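Local structure of 11R-lipoxygenase (Gersemia fruticosa, 3VF1) at residues K96-K108 with N117-K129. The protein probably oxygenates polyunsaturated fatty acids as an iron-dependent dioxygenase, under regulation by calcium. Residues are numbered along the deposited sequence; the frame is centred on the assembly and turned at random.
Sequences KSDWYIAKVIIEK and NKYIFPCYRWVIK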
ATOM      1  N   LYS A  96     -24.092  26.425   7.365  1.00 99.98           N
ATOM      2  CA  LYS A  96     -24.307  25.245   6.535  1.00 95.93           C
ATOM      3  C   LYS A  96     -23.229  24.195   6.779  1.00 92.32           C
ATOM      4  O   LYS A  96     -22.037  24.501   6.765  1.00 93.04           O
ATOM      5  CB  LYS A  96     -24.353  25.632   5.053  1.00 97.92           C
ATOM      6  CG  LYS A  96     -23.156  26.447   4.571  1.00101.39           C
ATOM      7  CD  LYS A  96     -23.479  27.196   3.288  1.00101.23           C
ATOM      8  CE  LYS A  96     -22.527  28.361   3.059  1.00 99.09           C
ATOM      9  NZ  LYS A  96     -21.107  27.926   2.960  1.00 93.33           N
ATOM     10  N   SER A  97     -23.659  22.958   7.013  1.00 86.13           N
ATOM     11  CA  SER A  97     -22.739  21.854   7.239  1.00 83.07           C
ATOM     12  C   SER A  97     -22.747  20.925   6.035  1.00 75.03           C
ATOM     13  O   SER A  97     -23.811  20.553   5.540  1.00 72.54           O
ATOM     14  CB  SER A  97     -23.145  21.078   8.492  1.00 81.30           C
ATOM     15  OG  SER A  97     -22.283  19.977   8.721  1.00 80.36           O
ATOM     16  N   ASP A  98     -21.561  20.557   5.562  1.00 69.74           N
ATOM     17  CA  ASP A  98     -21.452  19.612   4.459  1.00 65.27           C
ATOM     18  C   ASP A  98     -22.014  18.261   4.879  1.00 60.88           C
ATOM     19  O   ASP A  98     -21.568  17.668   5.861  1.00 61.32           O
ATOM     20  CB  ASP A  98     -19.999  19.465   4.012  1.00 64.92           C
ATOM     21  CG  ASP A  98     -19.477  20.700   3.306  1.00 69.78           C
ATOM     22  OD1 ASP A  98     -20.289  21.423   2.691  1.00 69.79           O
ATOM     23  OD2 ASP A  98     -18.254  20.947   3.363  1.00 70.95           O
ATOM     24  N   TRP A  99     -23.004  17.786   4.133  1.00 55.62           N
ATOM     25  CA  TRP A  99     -23.655  16.518   4.433  1.00 53.86           C
ATOM     26  C   TRP A  99     -22.936  15.368   3.738  1.00 49.44           C
ATOM     27  O   TRP A  99     -22.863  15.325   2.511  1.00 49.19           O
ATOM     28  CB  TRP A  99     -25.115  16.564   3.978  1.00 55.56           C
ATOM     29  CG  TRP A  99     -25.988  15.524   4.615  1.00 55.71           C
ATOM     30  CD1 TRP A  99     -25.589  14.497   5.422  1.00 57.53           C
ATOM     31  CD2 TRP A  99     -27.413  15.417   4.504  1.00 60.12           C
ATOM     32  NE1 TRP A  99     -26.678  13.755   5.817  1.00 56.48           N
ATOM     33  CE2 TRP A  99     -27.809  14.299   5.267  1.00 60.07           C
ATOM     34  CE3 TRP A  99     -28.392  16.155   3.831  1.00 63.25           C
ATOM     35  CZ2 TRP A  99     -29.140  13.904   5.376  1.00 58.43           C
ATOM     36  CZ3 TRP A  99     -29.713  15.761   3.942  1.00 63.80           C
ATOM     37  CH2 TRP A  99     -30.075  14.645   4.708  1.00 59.93           C
ATOM     38  N   TYR A 100     -22.401  14.443   4.528  1.00 46.93           N
ATOM     39  CA  TYR A 100     -21.790  13.240   3.976  1.00 46.15           C
ATOM     40  C   TYR A 100     -22.833  12.133   3.916  1.00 41.82           C
ATOM     41  O   TYR A 100     -23.237  11.588   4.945  1.00 40.29           O
ATOM     42  CB  TYR A 100     -20.591  12.795   4.814  1.00 45.77           C
ATOM     43  CG  TYR A 100     -19.909  11.565   4.268  1.00 43.78           C
ATOM     44  CD1 TYR A 100     -19.012  11.656   3.213  1.00 44.11           C
ATOM     45  CD2 TYR A 100     -20.169  10.311   4.800  1.00 42.87           C
ATOM     46  CE1 TYR A 100     -18.390  10.531   2.705  1.00 41.50           C
ATOM     47  CE2 TYR A 100     -19.553   9.180   4.300  1.00 43.27           C
ATOM     48  CZ  TYR A 100     -18.663   9.297   3.253  1.00 43.96           C
ATOM     49  OH  TYR A 100     -18.047   8.174   2.751  1.00 44.48           O
ATOM     50  N   ILE A 101     -23.264  11.805   2.703  1.00 43.11           N
ATOM     51  CA  ILE A 101     -24.368  10.874   2.504  1.00 46.50           C
ATOM     52  C   ILE A 101     -23.881   9.503   2.043  1.00 43.18           C
ATOM     53  O   ILE A 101     -23.136   9.391   1.069  1.00 42.29           O
ATOM     54  CB  ILE A 101     -25.365  11.425   1.469  1.00 46.81           C
ATOM     55  CG1 ILE A 101     -25.947  12.754   1.959  1.00 47.07           C
ATOM     56  CG2 ILE A 101     -26.478  10.418   1.209  1.00 46.89           C
ATOM     57  CD1 ILE A 101     -26.812  13.463   0.941  1.00 48.12           C
ATOM     58  N   ALA A 102     -24.308   8.464   2.753  1.00 40.63           N
ATOM     59  CA  ALA A 102     -23.983   7.094   2.380  1.00 41.59           C
ATOM     60  C   ALA A 102     -24.702   6.730   1.087  1.00 45.57           C
ATOM     61  O   ALA A 102     -24.065   6.447   0.071  1.00 45.19           O
ATOM     62  CB  ALA A 102     -24.372   6.134   3.493  1.00 41.10           C
ATOM     63  N   LYS A 103     -26.031   6.742   1.130  1.00 49.13           N
ATOM     64  CA  LYS A 103     -26.837   6.471  -0.054  1.00 49.77           C
ATOM     65  C   LYS A 103     -28.248   7.028   0.094  1.00 48.29           C
ATOM     66  O   LYS A 103     -28.688   7.349   1.197  1.00 50.32           O
ATOM     67  CB  LYS A 103     -26.899   4.967  -0.328  1.00 52.17           C
ATOM     68  CG  LYS A 103     -27.523   4.153   0.792  1.00 51.04           C
ATOM     69  CD  LYS A 103     -27.377   2.662   0.532  1.00 54.64           C
ATOM     70  CE  LYS A 103     -27.917   1.833   1.686  1.00 66.87           C
ATOM     71  NZ  LYS A 103     -27.700   0.376   1.474  1.00 67.72           N
ATOM     72  N   VAL A 104     -28.946   7.141  -1.031  1.00 49.03           N
ATOM     73  CA  VAL A 104     -30.320   7.625  -1.044  1.00 50.09           C
ATOM     74  C   VAL A 104     -31.240   6.554  -1.619  1.00 48.49           C
ATOM     75  O   VAL A 104     -30.909   5.900  -2.606  1.00 46.26           O
ATOM     76  CB  VAL A 104     -30.455   8.911  -1.881  1.00 54.52           C
ATOM     77  CG1 VAL A 104     -31.902   9.384  -1.901  1.00 55.31           C
ATOM     78  CG2 VAL A 104     -29.541   9.998  -1.336  1.00 48.87           C
ATOM     79  N   ILE A 105     -32.396   6.377  -0.989  1.00 51.44           N
ATOM     80  CA  ILE A 105     -33.376   5.396  -1.435  1.00 50.66           C
ATOM     81  C   ILE A 105     -34.698   6.084  -1.740  1.00 57.04           C
ATOM     82  O   ILE A 105     -35.323   6.665  -0.853  1.00 58.72           O
ATOM     83  CB  ILE A 105     -33.619   4.322  -0.364  1.00 52.84           C
ATOM     84  CG1 ILE A 105     -32.297   3.667   0.042  1.00 55.10           C
ATOM     85  CG2 ILE A 105     -34.610   3.282  -0.872  1.00 54.14           C
ATOM     86  CD1 ILE A 105     -32.416   2.732   1.224  1.00 55.05           C
ATOM     87  N   ILE A 106     -35.125   6.016  -2.995  1.00 58.33           N
ATOM     88  CA  ILE A 106     -36.363   6.660  -3.416  1.00 61.33           C
ATOM     89  C   ILE A 106     -37.397   5.624  -3.832  1.00 61.09           C
ATOM     90  O   ILE A 106     -37.243   4.958  -4.854  1.00 65.82           O
ATOM     91  CB  ILE A 106     -36.118   7.622  -4.590  1.00 57.33           C
ATOM     92  CG1 ILE A 106     -35.029   8.634  -4.224  1.00 56.50           C
ATOM     93  CG2 ILE A 106     -37.409   8.333  -4.969  1.00 65.84           C
ATOM     94  CD1 ILE A 106     -34.658   9.572  -5.350  1.00 54.89           C
ATOM     95  N   GLU A 107     -38.452   5.491  -3.034  1.00 64.67           N
ATOM     96  CA  GLU A 107     -39.535   4.569  -3.351  1.00 70.44           C
ATOM     97  C   GLU A 107     -40.685   5.303  -4.033  1.00 75.55           C
ATOM     98  O   GLU A 107     -41.108   6.369  -3.585  1.00 74.76           O
ATOM     99  CB  GLU A 107     -40.036   3.865  -2.089  1.00 70.30           C
ATOM    100  CG  GLU A 107     -41.192   2.908  -2.344  1.00 79.14           C
ATOM    101  CD  GLU A 107     -41.518   2.047  -1.140  1.00 81.56           C
ATOM    102  OE1 GLU A 107     -40.903   2.256  -0.071  1.00 84.40           O
ATOM    103  OE2 GLU A 107     -42.386   1.157  -1.262  1.00 78.23           O
ATOM    104  N   LYS A 108     -41.181   4.724  -5.121  1.00 79.71           N
ATOM    105  CA  LYS A 108     -42.273   5.320  -5.879  1.00 75.12           C
ATOM    106  C   LYS A 108     -43.101   4.227  -6.539  1.00 78.74           C
ATOM    107  O   LYS A 108     -42.933   3.045  -6.238  1.00 75.01           O
ATOM    108  CB  LYS A 108     -41.721   6.267  -6.944  1.00 72.78           C
ATOM    109  CG  LYS A 108     -40.967   5.565  -8.062  1.00 74.75           C
ATOM    110  CD  LYS A 108     -40.508   6.547  -9.131  1.00 73.85           C
ATOM    111  CE  LYS A 108     -41.662   7.029  -9.999  1.00 76.51           C
ATOM    112  NZ  LYS A 108     -42.218   5.952 -10.868  1.00 77.58           N
ATOM    113  N   ASN A 117     -41.611   0.518  -6.361  1.00 76.49           N
ATOM    114  CA  ASN A 117     -40.236   0.242  -6.764  1.00 77.74           C
ATOM    115  C   ASN A 117     -39.229   1.152  -6.069  1.00 75.99           C
ATOM    116  O   ASN A 117     -39.413   2.367  -6.013  1.00 72.90           O
ATOM    117  CB  ASN A 117     -40.089   0.387  -8.279  1.00 77.31           C
ATOM    118  CG  ASN A 117     -40.864  -0.667  -9.042  1.00 80.62           C
ATOM    119  OD1 ASN A 117     -41.098  -1.767  -8.540  1.00 77.12           O
ATOM    120  ND2 ASN A 117     -41.264  -0.339 -10.265  1.00 81.88           N
ATOM    121  N   LYS A 118     -38.162   0.553  -5.548  1.00 76.16           N
ATOM    122  CA  LYS A 118     -37.111   1.303  -4.870  1.00 68.65           C
ATOM    123  C   LYS A 118     -35.919   1.537  -5.793  1.00 62.83           C
ATOM    124  O   LYS A 118     -35.484   0.634  -6.506  1.00 59.87           O
ATOM    125  CB  LYS A 118     -36.650   0.560  -3.616  1.00 68.51           C
ATOM    126  CG  LYS A 118     -37.721   0.422  -2.549  1.00 77.27           C
ATOM    127  CD  LYS A 118     -37.215  -0.376  -1.359  1.00 74.37           C
ATOM    128  CE  LYS A 118     -38.281  -0.507  -0.284  1.00 75.33           C
ATOM    129  NZ  LYS A 118     -37.825  -1.343   0.860  1.00 83.35           N
ATOM    130  N   TYR A 119     -35.395   2.757  -5.769  1.00 59.42           N
ATOM    131  CA  TYR A 119     -34.222   3.109  -6.558  1.00 57.11           C
ATOM    132  C   TYR A 119     -33.080   3.518  -5.634  1.00 58.48           C
ATOM    133  O   TYR A 119     -33.092   4.611  -5.066  1.00 55.97           O
ATOM    134  CB  TYR A 119     -34.556   4.245  -7.526  1.00 58.48           C
ATOM    135  CG  TYR A 119     -35.596   3.867  -8.559  1.00 66.01           C
ATOM    136  CD1 TYR A 119     -36.928   3.702  -8.202  1.00 70.69           C
ATOM    137  CD2 TYR A 119     -35.245   3.675  -9.888  1.00 68.88           C
ATOM    138  CE1 TYR A 119     -37.881   3.355  -9.139  1.00 72.66           C
ATOM    139  CE2 TYR A 119     -36.192   3.327 -10.834  1.00 71.62           C
ATOM    140  CZ  TYR A 119     -37.508   3.169 -10.453  1.00 74.89           C
ATOM    141  OH  TYR A 119     -38.458   2.823 -11.386  1.00 75.79           O
ATOM    142  N   ILE A 120     -32.098   2.633  -5.488  1.00 55.55           N
ATOM    143  CA  ILE A 120     -30.975   2.876  -4.591  1.00 47.48           C
ATOM    144  C   ILE A 120     -29.901   3.699  -5.294  1.00 46.18           C
ATOM    145  O   ILE A 120     -29.553   3.430  -6.444  1.00 46.15           O
ATOM    146  CB  ILE A 120     -30.340   1.558  -4.104  1.00 49.00           C
ATOM    147  CG1 ILE A 120     -31.416   0.566  -3.656  1.00 48.03           C
ATOM    148  CG2 ILE A 120     -29.361   1.829  -2.971  1.00 53.71           C
ATOM    149  CD1 ILE A 120     -32.199   1.011  -2.444  1.00 55.19           C
ATOM    150  N   PHE A 121     -29.376   4.700  -4.596  1.00 45.37           N
ATOM    151  CA  PHE A 121     -28.340   5.561  -5.153  1.00 48.77           C
ATOM    152  C   PHE A 121     -27.105   5.575  -4.258  1.00 49.06           C
ATOM    153  O   PHE A 121     -27.000   6.404  -3.353  1.00 46.15           O
ATOM    154  CB  PHE A 121     -28.879   6.981  -5.337  1.00 47.74           C
ATOM    155  CG  PHE A 121     -30.028   7.068  -6.296  1.00 45.98           C
ATOM    156  CD1 PHE A 121     -31.326   6.860  -5.865  1.00 49.95           C
ATOM    157  CD2 PHE A 121     -29.811   7.352  -7.634  1.00 47.58           C
ATOM    158  CE1 PHE A 121     -32.384   6.936  -6.746  1.00 47.88           C
ATOM    159  CE2 PHE A 121     -30.867   7.428  -8.518  1.00 48.49           C
ATOM    160  CZ  PHE A 121     -32.154   7.220  -8.072  1.00 48.50           C
ATOM    161  N   PRO A 122     -26.163   4.651  -4.510  1.00 49.13           N
ATOM    162  CA  PRO A 122     -24.923   4.573  -3.730  1.00 42.83           C
ATOM    163  C   PRO A 122     -24.094   5.839  -3.911  1.00 43.48           C
ATOM    164  O   PRO A 122     -23.714   6.160  -5.038  1.00 48.60           O
ATOM    165  CB  PRO A 122     -24.199   3.359  -4.330  1.00 45.03           C
ATOM    166  CG  PRO A 122     -25.246   2.606  -5.091  1.00 46.55           C
ATOM    167  CD  PRO A 122     -26.204   3.638  -5.577  1.00 44.01           C
ATOM    168  N   CYS A 123     -23.822   6.547  -2.820  1.00 43.17           N
ATOM    169  CA  CYS A 123     -23.191   7.860  -2.898  1.00 42.44           C
ATOM    170  C   CYS A 123     -21.821   7.883  -2.220  1.00 42.61           C
ATOM    171  O   CYS A 123     -20.791   7.806  -2.890  1.00 42.32           O
ATOM    172  CB  CYS A 123     -24.112   8.913  -2.277  1.00 41.89           C
ATOM    173  SG  CYS A 123     -23.471  10.597  -2.341  1.00 55.28           S
ATOM    174  N   TYR A 124     -21.814   7.989  -0.894  1.00 42.50           N
ATOM    175  CA  TYR A 124     -20.569   8.056  -0.134  1.00 41.01           C
ATOM    176  C   TYR A 124     -19.716   9.244  -0.576  1.00 40.64           C
ATOM    177  O   TYR A 124     -18.537   9.097  -0.900  1.00 40.32           O
ATOM    178  CB  TYR A 124     -19.798   6.744  -0.272  1.00 38.33           C
ATOM    179  CG  TYR A 124     -20.631   5.545   0.112  1.00 37.95           C
ATOM    180  CD1 TYR A 124     -20.884   5.255   1.444  1.00 38.01           C
ATOM    181  CD2 TYR A 124     -21.181   4.716  -0.855  1.00 37.65           C
ATOM    182  CE1 TYR A 124     -21.653   4.167   1.805  1.00 39.96           C
ATOM    183  CE2 TYR A 124     -21.951   3.624  -0.504  1.00 37.88           C
ATOM    184  CZ  TYR A 124     -22.185   3.355   0.828  1.00 40.46           C
ATOM    185  OH  TYR A 124     -22.953   2.270   1.189  1.00 45.90           O
ATOM    186  N   ARG A 125     -20.332  10.421  -0.581  1.00 42.74           N
ATOM    187  CA  ARG A 125     -19.658  11.656  -0.955  1.00 43.96           C
ATOM    188  C   ARG A 125     -20.163  12.799  -0.086  1.00 44.46           C
ATOM    189  O   ARG A 125     -21.247  12.718   0.491  1.00 45.73           O
ATOM    190  CB  ARG A 125     -19.944  11.999  -2.418  1.00 48.26           C
ATOM    191  CG  ARG A 125     -19.612  10.908  -3.420  1.00 47.61           C
ATOM    192  CD  ARG A 125     -18.133  10.867  -3.749  1.00 50.58           C
ATOM    193  NE  ARG A 125     -17.892  10.269  -5.062  1.00 49.68           N
ATOM    194  CZ  ARG A 125     -17.895  10.941  -6.210  1.00 47.97           C
ATOM    195  NH1 ARG A 125     -18.125  12.249  -6.231  1.00 52.22           N
ATOM    196  NH2 ARG A 125     -17.666  10.302  -7.347  1.00 45.89           N
ATOM    197  N   TRP A 126     -19.373  13.863   0.007  1.00 44.78           N
ATOM    198  CA  TRP A 126     -19.849  15.110   0.591  1.00 50.61           C
ATOM    199  C   TRP A 126     -20.562  15.893  -0.504  1.00 51.82           C
ATOM    200  O   TRP A 126     -20.090  15.940  -1.639  1.00 45.78           O
ATOM    201  CB  TRP A 126     -18.685  15.938   1.138  1.00 50.23           C
ATOM    202  CG  TRP A 126     -17.884  15.260   2.209  1.00 48.58           C
ATOM    203  CD1 TRP A 126     -16.816  14.429   2.032  1.00 47.32           C
ATOM    204  CD2 TRP A 126     -18.077  15.367   3.625  1.00 46.13           C
ATOM    205  NE1 TRP A 126     -16.335  14.009   3.248  1.00 47.07           N
ATOM    206  CE2 TRP A 126     -17.092  14.570   4.243  1.00 48.10           C
ATOM    207  CE3 TRP A 126     -18.987  16.056   4.431  1.00 47.39           C
ATOM    208  CZ2 TRP A 126     -16.993  14.442   5.626  1.00 48.59           C
ATOM    209  CZ3 TRP A 126     -18.888  15.929   5.804  1.00 50.05           C
ATOM    210  CH2 TRP A 126     -17.899  15.128   6.388  1.00 51.10           C
ATOM    211  N   VAL A 127     -21.699  16.499  -0.174  1.00 51.98           N
ATOM    212  CA  VAL A 127     -22.434  17.290  -1.158  1.00 58.39           C
ATOM    213  C   VAL A 127     -21.663  18.553  -1.532  1.00 61.75           C
ATOM    214  O   VAL A 127     -21.490  18.856  -2.715  1.00 65.88           O
ATOM    215  CB  VAL A 127     -23.845  17.685  -0.658  1.00 58.14           C
ATOM    216  CG1 VAL A 127     -24.687  16.445  -0.410  1.00 51.65           C
ATOM    217  CG2 VAL A 127     -23.763  18.545   0.597  1.00 63.52           C
ATOM    218  N   ILE A 128     -21.186  19.275  -0.524  1.00 59.15           N
ATOM    219  CA  ILE A 128     -20.476  20.529  -0.741  1.00 68.44           C
ATOM    220  C   ILE A 128     -21.315  21.495  -1.588  1.00 74.04           C
ATOM    221  O   ILE A 128     -22.170  22.200  -1.053  1.00 73.90           O
ATOM    222  CB  ILE A 128     -19.097  20.287  -1.392  1.00 65.67           C
ATOM    223  CG1 ILE A 128     -18.285  19.303  -0.548  1.00 60.47           C
ATOM    224  CG2 ILE A 128     -18.342  21.600  -1.543  1.00 67.18           C
ATOM    225  CD1 ILE A 128     -16.957  18.922  -1.163  1.00 63.02           C
ATOM    226  N   LYS A 129     -21.074  21.528  -2.896  1.00 72.74           N
ATOM    227  CA  LYS A 129     -21.840  22.392  -3.790  1.00 74.17           C
ATOM    228  C   LYS A 129     -22.950  21.593  -4.477  1.00 71.87           C
ATOM    229  O   LYS A 129     -24.089  21.584  -4.015  1.00 71.66           O
ATOM    230  CB  LYS A 129     -20.934  23.054  -4.836  1.00 78.53           C
ATOM    231  CG  LYS A 129     -19.588  23.524  -4.308  1.00 85.47           C
ATOM    232  CD  LYS A 129     -18.909  24.487  -5.276  1.00 92.41           C
ATOM    233  CE  LYS A 129     -18.927  23.962  -6.706  1.00 97.45           C
ATOM    234  NZ  LYS A 129     -18.201  24.867  -7.639  1.00 90.17           N
TER
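Tyr100 meets Trp126 along the first half of its side chain and Tyr124 along the second. Tyr100 CB sits over the indole of Trp126, 3.6 Å from the centroid of the six-membered ring and 9° off its normal, which defines a CH-pi contact. The phenol ring then turns its CD1 edge to the five-membered ring, Tyr100 CD1 coming 3.6 Å from Trp126 NE1; with planes at 55° the two rings form an edge-to-face pair. Having CG anti to the backbone N (chi1 -179°) sets the ring beside its own carbonyl carbon and runs it past Trp126 to the Tyr124 backbone, where Tyr100 CE1 lies 3.8 Å from Tyr124 C and Tyr100 OH nears Tyr124 CB. Asp98 O lies at the indole edge, near its plane, 3.2 Å from Trp126 CZ3. The segments form a hairpin whose second strand, 116-124, is outermost in one sheet of the PLAT/LH2 beta sandwich. Asp98 is a predicted calcium ligand, as is Gly33, about 4 Å from the Trp126 side chain. Register slips by one residue where Tyr124 and Arg125 both face Ile101, a G1 beta bulge. There Ala102 O accepts Cys123 N at 2.9 Å and lies over the centre of the Tyr124 ring, 3.3 Å above its plane. On the inner face, Ile106 CD1 touches Phe121 CE1 (3.8 Å); on the other, Ile105 CG1 meets Ile120 CD1.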